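Local atomic coordinates of microcin B17-processing protein McbB (Escherichia coli str. K-12 substr. MG1655, PDB entry 6GRH), a protein that is needed to process the inactive precursor of microcin B17, the peptide McbA, into the active antibiotic peptide. Residues K45-L50 with T83-K88; Y60-L65 with K75-L80; W200-R203 with R209-E212. All blocks are in the same frame, centred on the assembly; numbering follows the deposited sequence. Where two conformers were deposited one is given.

Contact 1 of 3, residues K45-L50 with T83-K88; sequences KVLESL and TGVINK
V85, the residue that buries most surface here, inserts between L47 and L50, which sit three positions apart on the same side of helix 41-52. The two branches of V85 divide the work. With CG1 opposite the backbone N (chi1 -178°), CG2 falls beside that nitrogen, and both methyls face the helix. L47 CD2 lies 3.9 Å from V85 CG2 and about equally far from CG1, so a single leucine methyl spans the valine fork. L50 reaches the same valine through CD1, 4.1 Å from V85 CG1; that methyl also meets I86 CG2 at 4.2 Å. Each leucine runs across V85 at about a right angle. No hydrogen bond joins the two segments, and all four touching residues are buried, which identifies the contact as apolar packing. Just before the valine, G84, with phi 91°, ends helix 73-82 in a Schellman motif, and the chain then enters strand 86-88. L80 lies against L47, L50 and I86, while F18 of strand 13-23 also touches V85. Three helices packed on a small antiparallel sheet are consistent with a winged helix-turn-helix domain, as in the peptide-recognition elements of related biosynthetic enzymes.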
# COMPACT_ATOMS: atom_id res chain seq x y z
N LYS B 45 28.94 28.88 35.73
CA LYS B 45 29.47 29.88 34.79
C LYS B 45 29.67 29.34 33.38
O LYS B 45 29.28 29.97 32.41
CB LYS B 45 30.77 30.51 35.34
N VAL B 46 30.26 28.15 33.28
CA VAL B 46 30.47 27.50 31.98
C VAL B 46 29.15 27.26 31.28
O VAL B 46 28.98 27.62 30.12
CB VAL B 46 31.26 26.18 32.17
CG1 VAL B 46 31.29 25.34 30.90
CG2 VAL B 46 32.68 26.48 32.63
N LEU B 47 28.19 26.66 31.99
CA LEU B 47 26.90 26.37 31.43
C LEU B 47 26.17 27.64 30.97
O LEU B 47 25.58 27.65 29.91
CB LEU B 47 26.04 25.57 32.42
CG LEU B 47 26.56 24.18 32.74
CD1 LEU B 47 25.85 23.63 33.99
CD2 LEU B 47 26.43 23.24 31.55
N GLU B 48 26.21 28.70 31.76
CA GLU B 48 25.63 29.99 31.34
C GLU B 48 26.24 30.55 30.04
O GLU B 48 25.51 31.03 29.16
CB GLU B 48 25.75 31.02 32.47
CG GLU B 48 24.78 30.69 33.59
CD GLU B 48 24.92 31.56 34.81
OE1 GLU B 48 26.05 32.06 35.09
OE2 GLU B 48 23.89 31.72 35.52
N SER B 49 27.56 30.48 29.90
CA SER B 49 28.22 30.93 28.67
C SER B 49 27.87 30.05 27.49
O SER B 49 27.58 30.58 26.41
CB SER B 49 29.74 30.96 28.79
OG SER B 49 30.27 30.92 27.47
N LEU B 50 27.86 28.73 27.68
CA LEU B 50 27.42 27.83 26.63
C LEU B 50 25.98 28.10 26.22
O LEU B 50 25.66 27.99 25.02
CB LEU B 50 27.57 26.35 27.03
CG LEU B 50 29.00 25.82 27.13
CD1 LEU B 50 29.02 24.37 27.59
CD2 LEU B 50 29.71 25.94 25.79
N THR B 83 25.82 14.45 30.40
CA THR B 83 24.55 15.08 30.80
C THR B 83 23.68 15.58 29.66
O THR B 83 22.54 15.92 29.92
CB THR B 83 24.77 16.23 31.81
OG1 THR B 83 25.61 17.26 31.23
CG2 THR B 83 25.37 15.71 33.10
N GLY B 84 24.21 15.66 28.42
CA GLY B 84 23.46 16.10 27.24
C GLY B 84 23.53 17.60 26.93
O GLY B 84 22.62 18.15 26.31
N VAL B 85 24.61 18.26 27.38
CA VAL B 85 24.82 19.68 27.11
C VAL B 85 25.52 19.85 25.75
O VAL B 85 25.18 20.76 25.00
CB VAL B 85 25.65 20.38 28.20
CG1 VAL B 85 25.80 21.87 27.91
CG2 VAL B 85 25.01 20.23 29.57
N ILE B 86 26.50 19.00 25.48
CA ILE B 86 27.24 19.02 24.21
C ILE B 86 27.37 17.60 23.65
O ILE B 86 27.19 16.62 24.37
CB ILE B 86 28.65 19.67 24.32
CG1 ILE B 86 29.65 18.75 25.04
CG2 ILE B 86 28.58 21.03 25.01
CD1 ILE B 86 31.01 19.37 25.27
N ASN B 87 27.67 17.49 22.35
CA ASN B 87 28.27 16.26 21.85
C ASN B 87 29.38 16.56 20.88
O ASN B 87 29.52 17.69 20.44
CB ASN B 87 27.25 15.25 21.31
CG ASN B 87 26.57 15.70 20.04
OD1 ASN B 87 25.51 15.17 19.69
ND2 ASN B 87 27.15 16.63 19.33
N LYS B 88 30.20 15.55 20.61
CA LYS B 88 31.31 15.69 19.70
C LYS B 88 31.05 14.83 18.45
O LYS B 88 30.85 13.64 18.57
CB LYS B 88 32.59 15.28 20.41
CG LYS B 88 33.84 15.85 19.78
CD LYS B 88 35.09 15.63 20.62

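Contact 2 of 3, residues Y60-L65 with K75-L80; sequences YLLDKL and KGKEFL
L62 and L80 meet through their CD1 methyls at 3.9 Å, on the buried side of the crossing between helices 59-68 and 73-82. The two side chains run in opposite senses, and CD1 to CD1 is their one close approach. L62 sends its second branch elsewhere: chi1 176° turns CG toward the other helix and chi2 55° sets CD2 against K77 CG, 4.0 Å away, on the lysine's aliphatic stem. The short axes pass 10.9 Å apart at 110°, a wide separation and steep crossing in keeping with the small buried surface. Consecutive helices meeting this steeply, with L62 and L80 both resting on I86 of the strand that follows, are consistent with the helix-turn-helix part of a winged-helix domain. Outward from the leucines the contact becomes polar and less certain. K77 is extended beyond CG, which carries its ammonium group past L62 to the partly exposed D63. A salt bridge is modelled there between K77 NZ and D63 OD1, but its 2.5 Å length is doubtful because OD1 is crowded by the lysine chain in the model. K77 NZ has a second acidic partner in E59 OE2, one turn before D63 on helix 59-68.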
# COMPACT_ATOMS: atom_id res chain seq x y z
N TYR B 60 38.76 24.80 21.23
CA TYR B 60 39.68 25.74 21.84
C TYR B 60 38.98 26.69 22.82
O TYR B 60 39.49 26.93 23.91
CB TYR B 60 40.44 26.54 20.76
CG TYR B 60 41.48 25.76 19.97
CD1 TYR B 60 42.38 24.91 20.59
CD2 TYR B 60 41.58 25.91 18.58
CE1 TYR B 60 43.33 24.21 19.86
CE2 TYR B 60 42.53 25.23 17.85
CZ TYR B 60 43.41 24.38 18.49
OH TYR B 60 44.35 23.70 17.75
N LEU B 61 37.82 27.23 22.43
CA LEU B 61 37.05 28.13 23.31
C LEU B 61 36.42 27.36 24.47
O LEU B 61 36.32 27.89 25.57
CB LEU B 61 35.95 28.90 22.56
CG LEU B 61 36.36 30.04 21.61
CD1 LEU B 61 35.18 30.38 20.70
CD2 LEU B 61 36.88 31.27 22.35
N LEU B 62 35.99 26.13 24.23
CA LEU B 62 35.43 25.31 25.31
C LEU B 62 36.50 25.10 26.37
O LEU B 62 36.26 25.38 27.54
CB LEU B 62 34.90 23.98 24.79
CG LEU B 62 34.38 23.03 25.90
CD1 LEU B 62 33.32 23.69 26.77
CD2 LEU B 62 33.84 21.76 25.32
N ASP B 63 37.69 24.69 25.94
CA ASP B 63 38.85 24.54 26.83
C ASP B 63 39.15 25.80 27.63
O ASP B 63 39.35 25.75 28.83
CB ASP B 63 40.11 24.14 26.04
CG ASP B 63 40.05 22.71 25.53
OD1 ASP B 63 39.03 22.03 25.78
OD2 ASP B 63 41.01 22.26 24.86
N LYS B 64 39.16 26.94 26.93
CA LYS B 64 39.37 28.26 27.54
C LYS B 64 38.29 28.54 28.60
O LYS B 64 38.59 28.96 29.69
CB LYS B 64 39.34 29.33 26.44
CG LYS B 64 39.96 30.68 26.79
CD LYS B 64 40.53 31.35 25.52
CE LYS B 64 40.73 32.85 25.68
NZ LYS B 64 41.47 33.22 26.91
N LEU B 65 37.04 28.28 28.25
CA LEU B 65 35.92 28.44 29.19
C LEU B 65 36.12 27.62 30.47
O LEU B 65 35.96 28.12 31.58
CB LEU B 65 34.62 28.02 28.51
CG LEU B 65 33.39 28.90 28.66
CD1 LEU B 65 33.62 30.36 28.31
CD2 LEU B 65 32.30 28.29 27.76
N LYS B 75 37.52 16.17 32.66
CA LYS B 75 36.39 15.91 33.57
C LYS B 75 35.20 16.80 33.23
O LYS B 75 34.08 16.33 33.21
CB LYS B 75 36.78 16.07 35.03
CG LYS B 75 37.82 15.07 35.51
CD LYS B 75 38.21 15.34 36.95
CE LYS B 75 39.51 14.62 37.28
NZ LYS B 75 39.88 14.78 38.70
N GLY B 76 35.46 18.07 32.94
CA GLY B 76 34.43 19.01 32.49
C GLY B 76 33.73 18.58 31.21
O GLY B 76 32.51 18.60 31.13
N LYS B 77 34.51 18.18 30.21
CA LYS B 77 33.96 17.72 28.94
C LYS B 77 33.11 16.47 29.09
O LYS B 77 32.02 16.40 28.53
CB LYS B 77 35.05 17.45 27.93
CG LYS B 77 35.50 18.71 27.22
CD LYS B 77 36.75 18.41 26.43
CE LYS B 77 37.40 19.69 25.97
NZ LYS B 77 38.85 19.51 25.73
N GLU B 78 33.61 15.51 29.87
CA GLU B 78 32.88 14.27 30.18
C GLU B 78 31.52 14.55 30.84
O GLU B 78 30.51 13.91 30.52
CB GLU B 78 33.73 13.38 31.09
CG GLU B 78 33.21 11.95 31.19
CD GLU B 78 34.04 11.09 32.13
OE1 GLU B 78 35.00 11.58 32.79
OE2 GLU B 78 33.72 9.88 32.21
N PHE B 79 31.50 15.51 31.75
CA PHE B 79 30.26 15.95 32.40
C PHE B 79 29.30 16.54 31.36
O PHE B 79 28.12 16.17 31.32
CB PHE B 79 30.56 16.96 33.51
CG PHE B 79 29.33 17.58 34.11
CD1 PHE B 79 28.63 16.94 35.12
CD2 PHE B 79 28.84 18.77 33.62
CE1 PHE B 79 27.50 17.49 35.67
CE2 PHE B 79 27.68 19.33 34.17
CZ PHE B 79 27.04 18.69 35.20
N LEU B 80 29.81 17.45 30.53
CA LEU B 80 28.99 18.14 29.55
C LEU B 80 28.42 17.18 28.51
O LEU B 80 27.30 17.35 28.07
CB LEU B 80 29.79 19.26 28.88
CG LEU B 80 30.20 20.42 29.81
CD1 LEU B 80 31.20 21.35 29.14
CD2 LEU B 80 29.00 21.21 30.29

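Contact 3 of 3, residues W200-R203 with R209-E212; sequences WLSR and RRNE. With EDO (1,2-ethanediol), chain I; SO4 (sulfate ion), chain G.
S202 and E212 mark the closest backbone approach, 5.5 Å between their CA atoms, where the last turn of helix 193-204 faces the irregular chain returning toward helix 215-220. No hydrogen bond links the segments directly; S202 CB and E212 CB simply abut at 3.8 Å, while S202 OG bonds back to R199 O within its own helix. R210 starts away from the helix but bends at chi2 (61°), which brings its guanidinium back past the serine. There a molecule of 1,2-ethanediol, probably from the crystallisation liquor, is gripped by both terminal nitrogens: R210 NH1 bonds its O2 at 2.8 Å and R210 NH2 its O1 at 2.7 Å. The O1 end lies at the guanidinium edge, near its plane. The diol's O2 also gives a weak bond to E212 OE1 at 2.8 Å, whereas E212 OE2 is held by W287 NE1 and Q288 NE2. A sulfate, probably of the same origin, meets R203 edge-on: NE reaches O1 at 3.2 Å and NH2 reaches O4 at 3.1 Å, the latter almost straight at 178°. R199 NH1 binds this ion too, and R203 NH1 pairs with E282. R210 NE pairs with D25 of the neighbouring McbC chain, so it serves the subunit interface, while R203 and R199 probably form a positive patch that can take up an anion.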
# COMPACT_ATOMS: atom_id res chain seq x y z
N TRP B 200 1.80 11.97 -5.90
CA TRP B 200 0.72 12.61 -5.13
C TRP B 200 -0.51 12.92 -5.99
O TRP B 200 -1.65 12.72 -5.54
CB TRP B 200 1.17 13.89 -4.41
CG TRP B 200 2.48 13.80 -3.65
CD1 TRP B 200 3.44 14.76 -3.59
CD2 TRP B 200 2.97 12.70 -2.86
NE1 TRP B 200 4.48 14.34 -2.83
CE2 TRP B 200 4.23 13.09 -2.36
CE3 TRP B 200 2.47 11.43 -2.52
CZ2 TRP B 200 5.00 12.27 -1.54
CZ3 TRP B 200 3.24 10.60 -1.71
CH2 TRP B 200 4.49 11.02 -1.23
N LEU B 201 -0.30 13.38 -7.23
CA LEU B 201 -1.43 13.64 -8.13
C LEU B 201 -2.25 12.37 -8.45
O LEU B 201 -3.48 12.43 -8.50
CB LEU B 201 -1.01 14.38 -9.39
CG LEU B 201 -0.50 15.79 -9.13
CD1 LEU B 201 0.01 16.40 -10.42
CD2 LEU B 201 -1.53 16.72 -8.51
N SER B 202 -1.55 11.25 -8.65
CA SER B 202 -2.16 9.93 -8.82
C SER B 202 -2.98 9.50 -7.61
O SER B 202 -4.14 9.12 -7.76
CB SER B 202 -1.08 8.87 -9.10
OG SER B 202 -0.42 8.42 -7.91
N ARG B 203 -2.38 9.57 -6.42
CA ARG B 203 -3.09 9.24 -5.16
C ARG B 203 -4.34 10.10 -4.95
O ARG B 203 -5.33 9.60 -4.41
CB ARG B 203 -2.16 9.33 -3.94
CG ARG B 203 -2.87 9.25 -2.58
CD ARG B 203 -1.89 9.19 -1.42
NE ARG B 203 -1.11 7.94 -1.46
CZ ARG B 203 0.09 7.76 -0.92
NH1 ARG B 203 0.72 8.74 -0.26
NH2 ARG B 203 0.70 6.58 -1.04
N ARG B 209 -7.31 3.16 -7.77
CA ARG B 209 -6.30 2.44 -8.53
C ARG B 209 -4.96 3.07 -8.18
O ARG B 209 -4.86 4.29 -8.08
CB ARG B 209 -6.56 2.55 -10.03
N ARG B 210 -3.94 2.24 -8.00
CA ARG B 210 -2.57 2.74 -7.89
C ARG B 210 -2.06 3.25 -9.25
O ARG B 210 -1.48 4.32 -9.32
CB ARG B 210 -1.64 1.67 -7.31
CG ARG B 210 -0.16 2.00 -7.37
CD ARG B 210 0.16 3.24 -6.58
NE ARG B 210 1.59 3.54 -6.72
CZ ARG B 210 2.12 4.40 -7.57
NH1 ARG B 210 1.36 5.10 -8.43
NH2 ARG B 210 3.44 4.55 -7.58
N ASN B 211 -2.23 2.44 -10.29
CA ASN B 211 -1.84 2.82 -11.65
C ASN B 211 -2.55 4.09 -12.18
O ASN B 211 -3.77 4.13 -12.29
CB ASN B 211 -2.10 1.66 -12.62
CG ASN B 211 -1.87 2.06 -14.06
OD1 ASN B 211 -0.91 2.77 -14.38
ND2 ASN B 211 -2.77 1.62 -14.94
N GLU B 212 -1.74 5.09 -12.54
CA GLU B 212 -2.19 6.39 -13.06
C GLU B 212 -2.47 6.42 -14.59
O GLU B 212 -3.11 7.36 -15.08
CB GLU B 212 -1.16 7.49 -12.68
CG GLU B 212 0.06 7.75 -13.60
CD GLU B 212 1.19 6.71 -13.54
OE1 GLU B 212 1.08 5.70 -12.79
OE2 GLU B 212 2.21 6.88 -14.24
C1 EDO I . 4.37 7.19 -10.19
O1 EDO I . 4.51 6.73 -8.86
C2 EDO I . 3.04 7.91 -10.38
O2 EDO I . 1.97 6.96 -10.42
S SO4 G . -1.96 4.79 -3.28
O1 SO4 G . -2.88 5.36 -2.26
O2 SO4 G . -2.58 3.64 -3.97
O3 SO4 G . -1.68 5.83 -4.28
O4 SO4 G . -0.74 4.33 -2.58

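Overall arrangement
Contacts 1 and 2 belong to one body: their centres lie 8 Å apart, contact 2 is nested within the chain loop that contact 1 closes, and backbone bonds from V85 N and I86 N to L80 O probably tie them together. Contact 1 is wholly buried and apolar; contact 2 shares that core but ends in a charged pair, D63 with K77, at its partly exposed side. Contact 3 follows later in the chain on the opposite side of its centre, about 50 and 55 Å from the other two between centres. It is a surface contact close to McbC; the diol joins R210 and E212 of one segment, the sulfate bonds to R203, and the segments meet only by packing.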